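Local coordinates for epimerase domain-containing protein (Bacillus cereus HuA2-4, PDB 6ZLK) that interconverts UDP-glucuronic acid and UDP-galacturonic acid, acting as an NAD-using 4-epimerase of the NAD-dependent epimerase/dehydratase family, at residues 89-94 with 146-151; 180-185 with 303-308; 202-207 with 266-271. All coordinates share one frame; numbering follows the deposited sequence.

Interaction 1 of 3, residues 89-94 with 146-151; sequences TSWGKD and LSPYGV. With UGA (uridine-5'-diphosphate-glucuronic acid), chain F.
S90 and W91 pack against P148 and Y149 in a buried contact where the loop between strand 77-80 and helix 96-113 meets the first turn of helix 148-167. The proline ring carries much of the contact. Its CD stands over one face of the W91 indole, 3.6 Å from the centroid of the six-membered ring and only 12° off its normal, a CH-pi contact in which the two side chains cross at about a right angle. P148 CB also comes within 3.3 Å of the carbonyl S90 O. The hydroxyl of S90 sits between its own N and carbonyl carbon (chi1 57°), which turns OG to Y149 N at 3.1 Å; this bond is weak, and OG is also hydrogen-bonded to V87 O. S147 caps the helix, its OG accepting from G150 N at 3.1 Å. The Y149 ring then runs to the sugar, with OH hydrogen-bonded to UGA O4' at the edge of the ring and to O2D of the NAD ribose, as expected for the tyrosine of a YxxxK motif. Y98 and N102 of helix 96-113 touch Y149, while V162 and F167 of the second subunit pack on W91.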
loop_
_atom_site.group_PDB
_atom_site.type_symbol
_atom_site.label_atom_id
_atom_site.label_comp_id
_atom_site.label_asym_id
_atom_site.label_seq_id
_atom_site.Cartn_x
_atom_site.Cartn_y
_atom_site.Cartn_z
ATOM N N THR A 89 17.103 0.985 2.717
ATOM C CA THR A 89 17.415 1.742 1.482
ATOM C C THR A 89 16.142 2.106 0.719
ATOM O O THR A 89 16.207 2.200 -0.496
ATOM C CB THR A 89 18.380 0.927 0.618
ATOM O OG1 THR A 89 17.726 -0.310 0.309
ATOM C CG2 THR A 89 19.689 0.703 1.342
ATOM N N SER A 90 15.010 2.329 1.411
ATOM C CA SER A 90 13.685 2.543 0.763
ATOM C C SER A 90 13.256 4.003 0.923
ATOM O O SER A 90 12.070 4.307 0.609
ATOM C CB SER A 90 12.606 1.593 1.299
ATOM O OG SER A 90 12.403 1.666 2.705
ATOM N N TRP A 91 14.173 4.901 1.277
ATOM C CA TRP A 91 13.870 6.334 1.556
ATOM C C TRP A 91 14.131 7.199 0.339
ATOM O O TRP A 91 14.897 6.800 -0.549
ATOM C CB TRP A 91 14.649 6.856 2.768
ATOM C CG TRP A 91 14.415 6.070 4.003
ATOM C CD1 TRP A 91 15.276 5.163 4.535
ATOM C CD2 TRP A 91 13.288 6.118 4.885
ATOM N NE1 TRP A 91 14.716 4.590 5.635
ATOM C CE2 TRP A 91 13.499 5.147 5.880
ATOM C CE3 TRP A 91 12.107 6.856 4.924
ATOM C CZ2 TRP A 91 12.625 4.959 6.938
ATOM C CZ3 TRP A 91 11.220 6.640 5.943
ATOM C CH2 TRP A 91 11.493 5.715 6.958
ATOM N N GLY A 92 13.535 8.384 0.335
ATOM C CA GLY A 92 13.818 9.459 -0.639
ATOM C C GLY A 92 13.791 8.981 -2.070
ATOM O O GLY A 92 12.757 8.375 -2.518
ATOM N N LYS A 93 14.871 9.265 -2.811
ATOM C CA LYS A 93 14.938 9.020 -4.274
ATOM C C LYS A 93 14.998 7.507 -4.552
ATOM O O LYS A 93 14.790 7.134 -5.705
ATOM C CB LYS A 93 16.157 9.730 -4.893
ATOM C CG LYS A 93 17.509 9.111 -4.581
ATOM C CD LYS A 93 18.688 9.822 -5.267
ATOM C CE LYS A 93 19.932 8.958 -5.381
ATOM N NZ LYS A 93 20.639 8.857 -4.082
ATOM N N ASP A 94 15.239 6.675 -3.539
ATOM C CA ASP A 94 15.360 5.204 -3.673
ATOM C C ASP A 94 13.969 4.544 -3.687
ATOM O O ASP A 94 13.865 3.327 -3.985
ATOM C CB ASP A 94 16.229 4.625 -2.556
ATOM C CG ASP A 94 17.667 5.089 -2.625
ATOM O OD1 ASP A 94 18.151 5.300 -3.761
ATOM O OD2 ASP A 94 18.260 5.242 -1.552
ATOM N N LEU A 146 6.768 0.151 9.478
ATOM C CA LEU A 146 7.685 1.202 9.956
ATOM C C LEU A 146 8.574 1.733 8.829
ATOM O O LEU A 146 9.261 2.793 9.018
ATOM C CB LEU A 146 8.585 0.603 11.033
ATOM C CG LEU A 146 8.232 0.880 12.481
ATOM C CD1 LEU A 146 9.331 0.232 13.349
ATOM C CD2 LEU A 146 8.117 2.399 12.719
ATOM N N SER A 147 8.602 1.051 7.680
ATOM C CA SER A 147 9.454 1.451 6.539
ATOM C C SER A 147 8.638 1.583 5.263
ATOM O O SER A 147 7.662 0.859 5.063
ATOM C CB SER A 147 10.581 0.444 6.289
ATOM O OG SER A 147 10.041 -0.834 5.967
ATOM N N PRO A 148 9.091 2.446 4.325
ATOM C CA PRO A 148 8.518 2.513 2.996
ATOM C C PRO A 148 8.538 1.170 2.265
ATOM O O PRO A 148 7.597 0.818 1.635
ATOM C CB PRO A 148 9.339 3.590 2.278
ATOM C CG PRO A 148 9.924 4.426 3.419
ATOM C CD PRO A 148 10.176 3.426 4.509
ATOM N N TYR A 149 9.602 0.391 2.427
ATOM C CA TYR A 149 9.653 -1.011 1.930
ATOM C C TYR A 149 8.427 -1.795 2.402
ATOM O O TYR A 149 7.734 -2.433 1.602
ATOM C CB TYR A 149 10.937 -1.679 2.433
ATOM C CG TYR A 149 10.952 -3.170 2.284
ATOM C CD1 TYR A 149 10.810 -3.798 1.053
ATOM C CD2 TYR A 149 11.070 -3.985 3.397
ATOM C CE1 TYR A 149 10.868 -5.173 0.909
ATOM C CE2 TYR A 149 11.055 -5.363 3.275
ATOM C CZ TYR A 149 10.962 -5.963 2.032
ATOM O OH TYR A 149 11.007 -7.308 1.874
ATOM N N GLY A 150 8.179 -1.780 3.706
ATOM C CA GLY A 150 7.108 -2.542 4.329
ATOM C C GLY A 150 5.786 -2.079 3.777
ATOM O O GLY A 150 4.911 -2.905 3.563
ATOM N N VAL A 151 5.670 -0.767 3.571
ATOM C CA VAL A 151 4.417 -0.255 2.981
ATOM C C VAL A 151 4.195 -0.915 1.612
ATOM O O VAL A 151 3.069 -1.327 1.284
ATOM C CB VAL A 151 4.434 1.272 2.869
ATOM C CG1 VAL A 151 3.174 1.694 2.154
ATOM C CG2 VAL A 151 4.555 1.914 4.241
HETATM C "C1'" UGA F . 15.348 -8.801 6.142
HETATM C "C2'" UGA F . 15.410 -8.632 4.631
HETATM O "O2'" UGA F . 16.464 -7.720 4.344
HETATM C "C3'" UGA F . 14.122 -8.101 4.050
HETATM O "O3'" UGA F . 14.213 -8.228 2.628
HETATM C "C4'" UGA F . 12.906 -8.850 4.570
HETATM O "O4'" UGA F . 11.725 -8.178 4.116
HETATM C "C5'" UGA F . 12.935 -8.897 6.106
HETATM O "O5'" UGA F . 14.169 -9.476 6.540
HETATM C "C6'" UGA F . 11.800 -9.675 6.794
HETATM O "O'P" UGA F . 10.674 -9.629 6.354
HETATM O "O'Q" UGA F . 12.030 -10.279 7.806
HETATM P PB UGA F . 16.050 -7.327 8.199
HETATM O O1B UGA F . 15.298 -8.012 9.259
HETATM O O2B UGA F . 16.317 -5.865 8.259
HETATM O O3B UGA F . 15.477 -7.515 6.713
HETATM O O3A UGA F . 17.414 -8.139 8.035
HETATM P PA UGA F . 18.977 -7.828 8.120
HETATM O O1A UGA F . 19.320 -6.926 7.017
HETATM O O2A UGA F . 19.651 -9.131 8.254
HETATM O O5D UGA F . 19.090 -7.004 9.501
HETATM C C5D UGA F . 18.796 -7.565 10.766
HETATM C C4D UGA F . 19.273 -6.610 11.818
HETATM O O4D UGA F . 20.694 -6.367 11.675
HETATM C C3D UGA F . 18.605 -5.232 11.787
HETATM O O3D UGA F . 18.173 -5.011 13.131
HETATM C C2D UGA F . 19.712 -4.267 11.354
HETATM O O2D UGA F . 19.694 -3.092 12.148
HETATM C C1D UGA F . 20.985 -4.990 11.776
HETATM N N1 UGA F . 22.160 -4.710 10.938
HETATM C C6 UGA F . 22.134 -4.893 9.583
HETATM C C2 UGA F . 23.329 -4.393 11.616
HETATM O O2 UGA F . 23.383 -4.207 12.826
HETATM N N3 UGA F . 24.426 -4.294 10.821
HETATM C C4 UGA F . 24.479 -4.459 9.457
HETATM O O4 UGA F . 25.558 -4.291 8.895
HETATM C C5 UGA F . 23.224 -4.764 8.821
#

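Interaction 2 of 3, residues 180-185 with 303-308; sequences YGPRQR and LEAEYD. With NAD (nicotinamide-adenine-dinucleotide), chain E.
E306 OE1 takes a hydrogen bond from G181 N at 3.0 Å, coming from above the carboxylate plane, so a glutamate of helix 299-313 holds the backbone of the 180-185 loop. With CG anti to its backbone N (chi1 -171°) and the chain extended beyond, E306 reaches out from the helix to the turn. Its other oxygen, OE2, lies only 2.6 Å from Q184 OE1, with the amide and carboxylate planes nearly perpendicular. Q184 NE2 is bonded to V179 O, which fixes the amide so that OE1 faces the glutamate. OE1 of E306 also lies at the edge of the Y180 ring, 3.6 Å from CD2, and ring and carboxylate are close to coplanar. Beside this polar cluster P182 CG rests on A305 CB at 3.9 Å. G181 to Q184 form a type II turn, closed by Q184 N to G181 O at 3.0 Å. Beyond it R185 extends to the cofactor, where NH1 donates to NAD O1N at 2.8 Å and 159° and NH2 bonds to UGA O2'; D187 forms a salt bridge with R185 NE. The loop after strand 171-180 thus adds an arginine to the cofactor site of an extended Rossmann-fold epimerase.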
loop_
_atom_site.group_PDB
_atom_site.type_symbol
_atom_site.label_atom_id
_atom_site.label_comp_id
_atom_site.label_asym_id
_atom_site.label_seq_id
_atom_site.Cartn_x
_atom_site.Cartn_y
_atom_site.Cartn_z
ATOM N N TYR A 180 18.153 -16.231 6.434
ATOM C CA TYR A 180 19.625 -16.205 6.373
ATOM C C TYR A 180 20.106 -17.562 5.872
ATOM O O TYR A 180 19.337 -18.536 5.756
ATOM C CB TYR A 180 20.189 -15.799 7.718
ATOM C CG TYR A 180 20.183 -16.934 8.699
ATOM C CD1 TYR A 180 19.037 -17.298 9.375
ATOM C CD2 TYR A 180 21.329 -17.661 8.942
ATOM C CE1 TYR A 180 19.036 -18.362 10.275
ATOM C CE2 TYR A 180 21.352 -18.722 9.822
ATOM C CZ TYR A 180 20.217 -19.066 10.514
ATOM O OH TYR A 180 20.307 -20.166 11.313
ATOM N N GLY A 181 21.394 -17.608 5.558
ATOM C CA GLY A 181 22.027 -18.865 5.131
ATOM C C GLY A 181 22.930 -18.607 3.955
ATOM O O GLY A 181 23.118 -17.466 3.516
ATOM N N PRO A 182 23.470 -19.708 3.416
ATOM C CA PRO A 182 24.224 -19.633 2.176
ATOM C C PRO A 182 23.431 -18.852 1.135
ATOM O O PRO A 182 22.209 -19.075 1.038
ATOM C CB PRO A 182 24.417 -21.116 1.817
ATOM C CG PRO A 182 24.382 -21.812 3.127
ATOM C CD PRO A 182 23.276 -21.083 3.861
ATOM N N ARG A 183 24.086 -18.010 0.349
ATOM C CA ARG A 183 23.555 -17.169 -0.772
ATOM C C ARG A 183 22.829 -15.947 -0.231
ATOM O O ARG A 183 22.246 -15.211 -1.001
ATOM C CB ARG A 183 22.665 -17.916 -1.761
ATOM C CG ARG A 183 23.277 -19.181 -2.318
ATOM C CD ARG A 183 22.357 -19.628 -3.456
ATOM N NE ARG A 183 22.678 -20.996 -3.708
ATOM C CZ ARG A 183 21.945 -21.815 -4.406
ATOM N NH1 ARG A 183 20.804 -21.414 -4.945
ATOM N NH2 ARG A 183 22.378 -23.040 -4.595
ATOM N N GLN A 184 22.802 -15.760 1.084
ATOM C CA GLN A 184 22.126 -14.556 1.620
ATOM C C GLN A 184 22.610 -13.288 0.937
ATOM O O GLN A 184 23.761 -13.167 0.576
ATOM C CB GLN A 184 22.325 -14.438 3.110
ATOM C CG GLN A 184 21.437 -13.412 3.743
ATOM C CD GLN A 184 21.788 -13.060 5.164
ATOM O OE1 GLN A 184 22.955 -12.918 5.561
ATOM N NE2 GLN A 184 20.762 -12.944 5.985
ATOM N N ARG A 185 21.705 -12.381 0.642
ATOM C CA ARG A 185 22.057 -11.148 -0.099
ATOM C C ARG A 185 23.202 -10.430 0.627
ATOM O O ARG A 185 23.204 -10.324 1.859
ATOM C CB ARG A 185 20.852 -10.201 -0.237
ATOM C CG ARG A 185 19.549 -10.808 -0.728
ATOM C CD ARG A 185 18.660 -9.673 -1.159
ATOM N NE ARG A 185 18.526 -8.608 -0.167
ATOM C CZ ARG A 185 17.607 -8.527 0.814
ATOM N NH1 ARG A 185 16.633 -9.412 0.937
ATOM N NH2 ARG A 185 17.613 -7.479 1.624
ATOM N N LEU A 303 24.426 -20.676 11.077
ATOM C CA LEU A 303 25.574 -19.731 11.028
ATOM C C LEU A 303 26.854 -20.445 10.593
ATOM O O LEU A 303 27.580 -19.863 9.812
ATOM C CB LEU A 303 25.746 -19.121 12.403
ATOM C CG LEU A 303 24.690 -18.075 12.756
ATOM C CD1 LEU A 303 24.908 -17.675 14.185
ATOM C CD2 LEU A 303 24.723 -16.876 11.801
ATOM N N GLU A 304 26.997 -21.716 10.928
ATOM C CA GLU A 304 28.158 -22.498 10.425
ATOM C C GLU A 304 28.101 -22.543 8.903
ATOM O O GLU A 304 29.139 -22.385 8.244
ATOM C CB GLU A 304 28.174 -23.906 11.020
ATOM C CG GLU A 304 28.634 -23.908 12.459
ATOM C CD GLU A 304 28.298 -25.165 13.240
ATOM O OE1 GLU A 304 28.529 -25.140 14.485
ATOM O OE2 GLU A 304 27.788 -26.129 12.632
ATOM N N ALA A 305 26.917 -22.806 8.354
ATOM C CA ALA A 305 26.729 -22.935 6.909
ATOM C C ALA A 305 27.027 -21.590 6.287
ATOM O O ALA A 305 27.720 -21.543 5.270
ATOM C CB ALA A 305 25.325 -23.367 6.587
ATOM N N GLU A 306 26.402 -20.526 6.805
ATOM C CA GLU A 306 26.613 -19.213 6.174
ATOM C C GLU A 306 28.086 -18.815 6.306
ATOM O O GLU A 306 28.579 -18.241 5.310
ATOM C CB GLU A 306 25.640 -18.153 6.702
ATOM C CG GLU A 306 25.765 -16.876 5.859
ATOM C CD GLU A 306 24.691 -15.799 6.001
ATOM O OE1 GLU A 306 23.666 -16.074 6.695
ATOM O OE2 GLU A 306 24.905 -14.668 5.463
ATOM N N TYR A 307 28.748 -19.065 7.429
ATOM C CA TYR A 307 30.169 -18.741 7.631
ATOM C C TYR A 307 30.958 -19.436 6.510
ATOM O O TYR A 307 31.716 -18.776 5.815
ATOM C CB TYR A 307 30.568 -19.151 9.042
ATOM C CG TYR A 307 32.009 -18.846 9.298
ATOM C CD1 TYR A 307 32.974 -19.758 8.939
ATOM C CD2 TYR A 307 32.384 -17.606 9.771
ATOM C CE1 TYR A 307 34.312 -19.470 9.133
ATOM C CE2 TYR A 307 33.718 -17.303 9.966
ATOM C CZ TYR A 307 34.678 -18.237 9.641
ATOM O OH TYR A 307 36.000 -17.963 9.852
ATOM N N ASP A 308 30.713 -20.727 6.303
ATOM C CA ASP A 308 31.518 -21.476 5.286
ATOM C C ASP A 308 31.223 -20.917 3.897
ATOM O O ASP A 308 32.118 -20.806 3.045
ATOM C CB ASP A 308 31.292 -22.975 5.417
ATOM C CG ASP A 308 32.085 -23.635 6.552
ATOM O OD1 ASP A 308 32.972 -22.994 7.107
ATOM O OD2 ASP A 308 31.725 -24.764 6.895
HETATM P PA NAD E . 16.587 -10.829 -3.981
HETATM O O1A NAD E . 16.795 -9.389 -4.251
HETATM O O2A NAD E . 17.771 -11.728 -3.777
HETATM O O5B NAD E . 15.617 -11.521 -5.008
HETATM C C5B NAD E . 14.532 -10.846 -5.678
HETATM C C4B NAD E . 14.732 -10.943 -7.171
HETATM O O4B NAD E . 13.631 -10.262 -7.813
HETATM C C3B NAD E . 16.009 -10.307 -7.690
HETATM O O3B NAD E . 16.961 -11.252 -8.163
HETATM C C2B NAD E . 15.508 -9.283 -8.716
HETATM O O2B NAD E . 16.302 -9.150 -9.881
HETATM C C1B NAD E . 14.120 -9.829 -9.068
HETATM N N9A NAD E . 13.185 -8.826 -9.544
HETATM C C8A NAD E . 12.819 -7.658 -8.926
HETATM N N7A NAD E . 11.954 -6.955 -9.608
HETATM C C5A NAD E . 11.806 -7.679 -10.789
HETATM C C6A NAD E . 11.064 -7.462 -11.959
HETATM N N6A NAD E . 10.335 -6.350 -12.201
HETATM N N1A NAD E . 11.099 -8.417 -12.919
HETATM C C2A NAD E . 11.854 -9.519 -12.711
HETATM N N3A NAD E . 12.646 -9.810 -11.670
HETATM C C4A NAD E . 12.555 -8.863 -10.740
HETATM O O3 NAD E . 15.714 -10.832 -2.634
HETATM P PN NAD E . 15.363 -12.077 -1.633
HETATM O O1N NAD E . 16.074 -11.824 -0.386
HETATM O O2N NAD E . 15.515 -13.312 -2.377
HETATM O O5D NAD E . 13.821 -11.821 -1.414
HETATM C C5D NAD E . 12.921 -12.563 -2.151
HETATM C C4D NAD E . 11.543 -12.197 -1.678
HETATM O O4D NAD E . 11.392 -12.533 -0.288
HETATM C C3D NAD E . 11.183 -10.710 -1.814
HETATM O O3D NAD E . 9.811 -10.583 -2.227
HETATM C C2D NAD E . 11.299 -10.173 -0.389
HETATM O O2D NAD E . 10.528 -8.982 -0.206
HETATM C C1D NAD E . 10.880 -11.425 0.376
HETATM N N1N NAD E . 11.449 -11.518 1.711
HETATM C C2N NAD E . 12.781 -11.744 1.892
HETATM C C3N NAD E . 13.281 -11.823 3.144
HETATM C C7N NAD E . 14.740 -11.991 3.389
HETATM O O7N NAD E . 15.077 -12.068 4.557
HETATM N N7N NAD E . 15.572 -12.114 2.345
HETATM C C4N NAD E . 12.407 -11.785 4.246
HETATM C C5N NAD E . 11.082 -11.407 4.049
HETATM C C6N NAD E . 10.614 -11.332 2.774
#

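Interaction 3 of 3, residues 202-207 with 266-271; sequences PLTIFG and TKNFLK. With UGA (uridine-5'-diphosphate-glucuronic acid), chain F.
F206 and L270 lie side by side pointing the same way, and so do I205 and F269 on the other face of the two-stranded parallel sheet they share. L270 CD1 meets the edge of the F206 ring, 3.6 Å from CE1, and also reaches T204 CB. With CG beside the backbone N (chi1 -53°), F206 turns one ring face to the uracil of UGA: CE2 comes within 3.4 Å of C4, and the two rings are tilted by less than 20° from parallel. On the opposite side I205 CD1 touches both F269 CE1 and K267 CG, each 3.7 Å away, while I254 of helix 250-261 covers I205. The backbones of L203, I205 and G207 bond to segment 266-271, for instance L270 N to I205 O at 2.8 Å and 173°, whereas F206 N and T204 O face the base. F206 N donates to UGA O2 at 2.9 Å, almost straight, and T204 O lies 2.8 Å from UGA N3. T204 OG1 stands by UGA O4 and accepts from R192 NH2. The base therefore sits beside strand 203-206 much like a further strand: O2 and N3 face backbone atoms, O4 the T204 hydroxyl, a chemistry consistent with selection for uracil.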
loop_
_atom_site.group_PDB
_atom_site.type_symbol
_atom_site.label_atom_id
_atom_site.label_comp_id
_atom_site.label_asym_id
_atom_site.label_seq_id
_atom_site.Cartn_x
_atom_site.Cartn_y
_atom_site.Cartn_z
ATOM N N PRO A 202 36.096 -3.778 11.475
ATOM C CA PRO A 202 35.102 -3.554 12.514
ATOM C C PRO A 202 33.748 -4.052 12.003
ATOM O O PRO A 202 33.427 -3.830 10.855
ATOM C CB PRO A 202 35.119 -2.032 12.695
ATOM C CG PRO A 202 36.567 -1.678 12.356
ATOM C CD PRO A 202 36.827 -2.538 11.140
ATOM N N LEU A 203 32.986 -4.636 12.923
ATOM C CA LEU A 203 31.606 -5.094 12.622
ATOM C C LEU A 203 30.687 -3.871 12.711
ATOM O O LEU A 203 30.664 -3.196 13.766
ATOM C CB LEU A 203 31.205 -6.199 13.573
ATOM C CG LEU A 203 31.482 -7.615 13.079
ATOM C CD1 LEU A 203 32.931 -7.827 12.750
ATOM C CD2 LEU A 203 30.992 -8.663 14.081
ATOM N N THR A 204 29.912 -3.620 11.663
ATOM C CA THR A 204 28.992 -2.467 11.620
ATOM C C THR A 204 27.715 -2.882 12.330
ATOM O O THR A 204 26.981 -3.682 11.756
ATOM C CB THR A 204 28.729 -1.981 10.199
ATOM O OG1 THR A 204 28.217 -3.046 9.400
ATOM C CG2 THR A 204 29.954 -1.375 9.530
ATOM N N ILE A 205 27.415 -2.277 13.478
ATOM C CA ILE A 205 26.202 -2.618 14.240
ATOM C C ILE A 205 25.318 -1.383 14.208
ATOM O O ILE A 205 25.790 -0.341 14.642
ATOM C CB ILE A 205 26.569 -3.028 15.664
ATOM C CG1 ILE A 205 27.475 -4.260 15.639
ATOM C CG2 ILE A 205 25.301 -3.243 16.502
ATOM C CD1 ILE A 205 28.071 -4.636 16.998
ATOM N N PHE A 206 24.070 -1.501 13.763
ATOM C CA PHE A 206 23.136 -0.358 13.730
ATOM C C PHE A 206 22.444 -0.310 15.081
ATOM O O PHE A 206 21.903 -1.326 15.562
ATOM C CB PHE A 206 22.231 -0.436 12.487
ATOM C CG PHE A 206 22.973 -0.575 11.190
ATOM C CD1 PHE A 206 24.252 -0.041 11.036
ATOM C CD2 PHE A 206 22.428 -1.255 10.120
ATOM C CE1 PHE A 206 24.943 -0.165 9.840
ATOM C CE2 PHE A 206 23.106 -1.352 8.923
ATOM C CZ PHE A 206 24.360 -0.816 8.776
ATOM N N GLY A 207 22.593 0.813 15.769
ATOM C CA GLY A 207 22.091 0.941 17.134
ATOM C C GLY A 207 22.929 0.107 18.062
ATOM O O GLY A 207 24.138 -0.043 17.786
ATOM N N THR A 266 36.046 -6.534 16.467
ATOM C CA THR A 266 35.907 -5.117 16.873
ATOM C C THR A 266 34.503 -4.674 16.483
ATOM O O THR A 266 34.127 -4.938 15.363
ATOM C CB THR A 266 36.942 -4.259 16.159
ATOM O OG1 THR A 266 38.178 -4.800 16.628
ATOM C CG2 THR A 266 36.881 -2.789 16.477
ATOM N N LYS A 267 33.808 -3.972 17.369
ATOM C CA LYS A 267 32.446 -3.476 17.072
ATOM C C LYS A 267 32.502 -2.011 16.701
ATOM O O LYS A 267 33.133 -1.198 17.405
ATOM C CB LYS A 267 31.557 -3.698 18.281
ATOM C CG LYS A 267 31.326 -5.172 18.595
ATOM C CD LYS A 267 30.450 -5.414 19.771
ATOM C CE LYS A 267 30.292 -6.886 20.051
ATOM N NZ LYS A 267 31.527 -7.467 20.659
ATOM N N ASN A 268 31.809 -1.669 15.631
ATOM C CA ASN A 268 31.575 -0.272 15.235
ATOM C C ASN A 268 30.083 0.003 15.397
ATOM O O ASN A 268 29.329 -0.414 14.528
ATOM C CB ASN A 268 32.074 -0.033 13.820
ATOM C CG ASN A 268 31.892 1.388 13.343
ATOM O OD1 ASN A 268 31.616 2.288 14.142
ATOM N ND2 ASN A 268 32.001 1.584 12.033
ATOM N N PHE A 269 29.682 0.631 16.499
ATOM C CA PHE A 269 28.268 0.950 16.746
ATOM C C PHE A 269 27.894 2.225 16.004
ATOM O O PHE A 269 28.438 3.317 16.299
ATOM C CB PHE A 269 28.046 1.075 18.232
ATOM C CG PHE A 269 28.194 -0.211 18.995
ATOM C CD1 PHE A 269 27.181 -1.136 19.015
ATOM C CD2 PHE A 269 29.327 -0.466 19.741
ATOM C CE1 PHE A 269 27.262 -2.285 19.768
ATOM C CE2 PHE A 269 29.430 -1.640 20.467
ATOM C CZ PHE A 269 28.399 -2.535 20.497
ATOM N N LEU A 270 27.014 2.100 15.035
ATOM C CA LEU A 270 26.565 3.242 14.217
ATOM C C LEU A 270 25.188 3.655 14.664
ATOM O O LEU A 270 24.536 2.914 15.395
ATOM C CB LEU A 270 26.568 2.840 12.752
ATOM C CG LEU A 270 27.928 2.358 12.267
ATOM C CD1 LEU A 270 27.781 1.712 10.916
ATOM C CD2 LEU A 270 28.923 3.508 12.250
ATOM N N LYS A 271 24.795 4.832 14.242
ATOM C CA LYS A 271 23.464 5.383 14.560
ATOM C C LYS A 271 22.411 4.399 14.039
ATOM O O LYS A 271 22.525 3.834 12.927
ATOM C CB LYS A 271 23.383 6.797 13.978
ATOM C CG LYS A 271 22.095 7.558 14.250
ATOM C CD LYS A 271 21.883 7.925 15.702
ATOM C CE LYS A 271 20.507 8.521 15.940
ATOM N NZ LYS A 271 19.430 7.496 15.898
HETATM C "C1'" UGA F . 15.348 -8.801 6.142
HETATM C "C2'" UGA F . 15.410 -8.632 4.631
HETATM O "O2'" UGA F . 16.464 -7.720 4.344
HETATM C "C3'" UGA F . 14.122 -8.101 4.050
HETATM O "O3'" UGA F . 14.213 -8.228 2.628
HETATM C "C4'" UGA F . 12.906 -8.850 4.570
HETATM O "O4'" UGA F . 11.725 -8.178 4.116
HETATM C "C5'" UGA F . 12.935 -8.897 6.106
HETATM O "O5'" UGA F . 14.169 -9.476 6.540
HETATM C "C6'" UGA F . 11.800 -9.675 6.794
HETATM O "O'P" UGA F . 10.674 -9.629 6.354
HETATM O "O'Q" UGA F . 12.030 -10.279 7.806
HETATM P PB UGA F . 16.050 -7.327 8.199
HETATM O O1B UGA F . 15.298 -8.012 9.259
HETATM O O2B UGA F . 16.317 -5.865 8.259
HETATM O O3B UGA F . 15.477 -7.515 6.713
HETATM O O3A UGA F . 17.414 -8.139 8.035
HETATM P PA UGA F . 18.977 -7.828 8.120
HETATM O O1A UGA F . 19.320 -6.926 7.017
HETATM O O2A UGA F . 19.651 -9.131 8.254
HETATM O O5D UGA F . 19.090 -7.004 9.501
HETATM C C5D UGA F . 18.796 -7.565 10.766
HETATM C C4D UGA F . 19.273 -6.610 11.818
HETATM O O4D UGA F . 20.694 -6.367 11.675
HETATM C C3D UGA F . 18.605 -5.232 11.787
HETATM O O3D UGA F . 18.173 -5.011 13.131
HETATM C C2D UGA F . 19.712 -4.267 11.354
HETATM O O2D UGA F . 19.694 -3.092 12.148
HETATM C C1D UGA F . 20.985 -4.990 11.776
HETATM N N1 UGA F . 22.160 -4.710 10.938
HETATM C C6 UGA F . 22.134 -4.893 9.583
HETATM C C2 UGA F . 23.329 -4.393 11.616
HETATM O O2 UGA F . 23.383 -4.207 12.826
HETATM N N3 UGA F . 24.426 -4.294 10.821
HETATM C C4 UGA F . 24.479 -4.459 9.457
HETATM O O4 UGA F . 25.558 -4.291 8.895
HETATM C C5 UGA F . 23.224 -4.764 8.821
#

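From the N terminus, interaction 1 comes first: its loop, from 89-94 to 146-151, contains helix 96-113 and strand 120-126 and is closed before the others begin. Interaction 2 then opens at 180-185, at the end of strand 171-180, and closes only near the C terminus on helix 299-313. Interaction 3 falls wholly within that long span, pairing strands 203-206 and 267-270 as a small sheet of their own. No two contacts touch; their centres are 20 to 26 Å apart. The bound ligands connect them: interactions 1 and 3 meet the sugar and uracil ends of UGA, while R185 of interaction 2 hydrogen-bonds to both NAD and UGA.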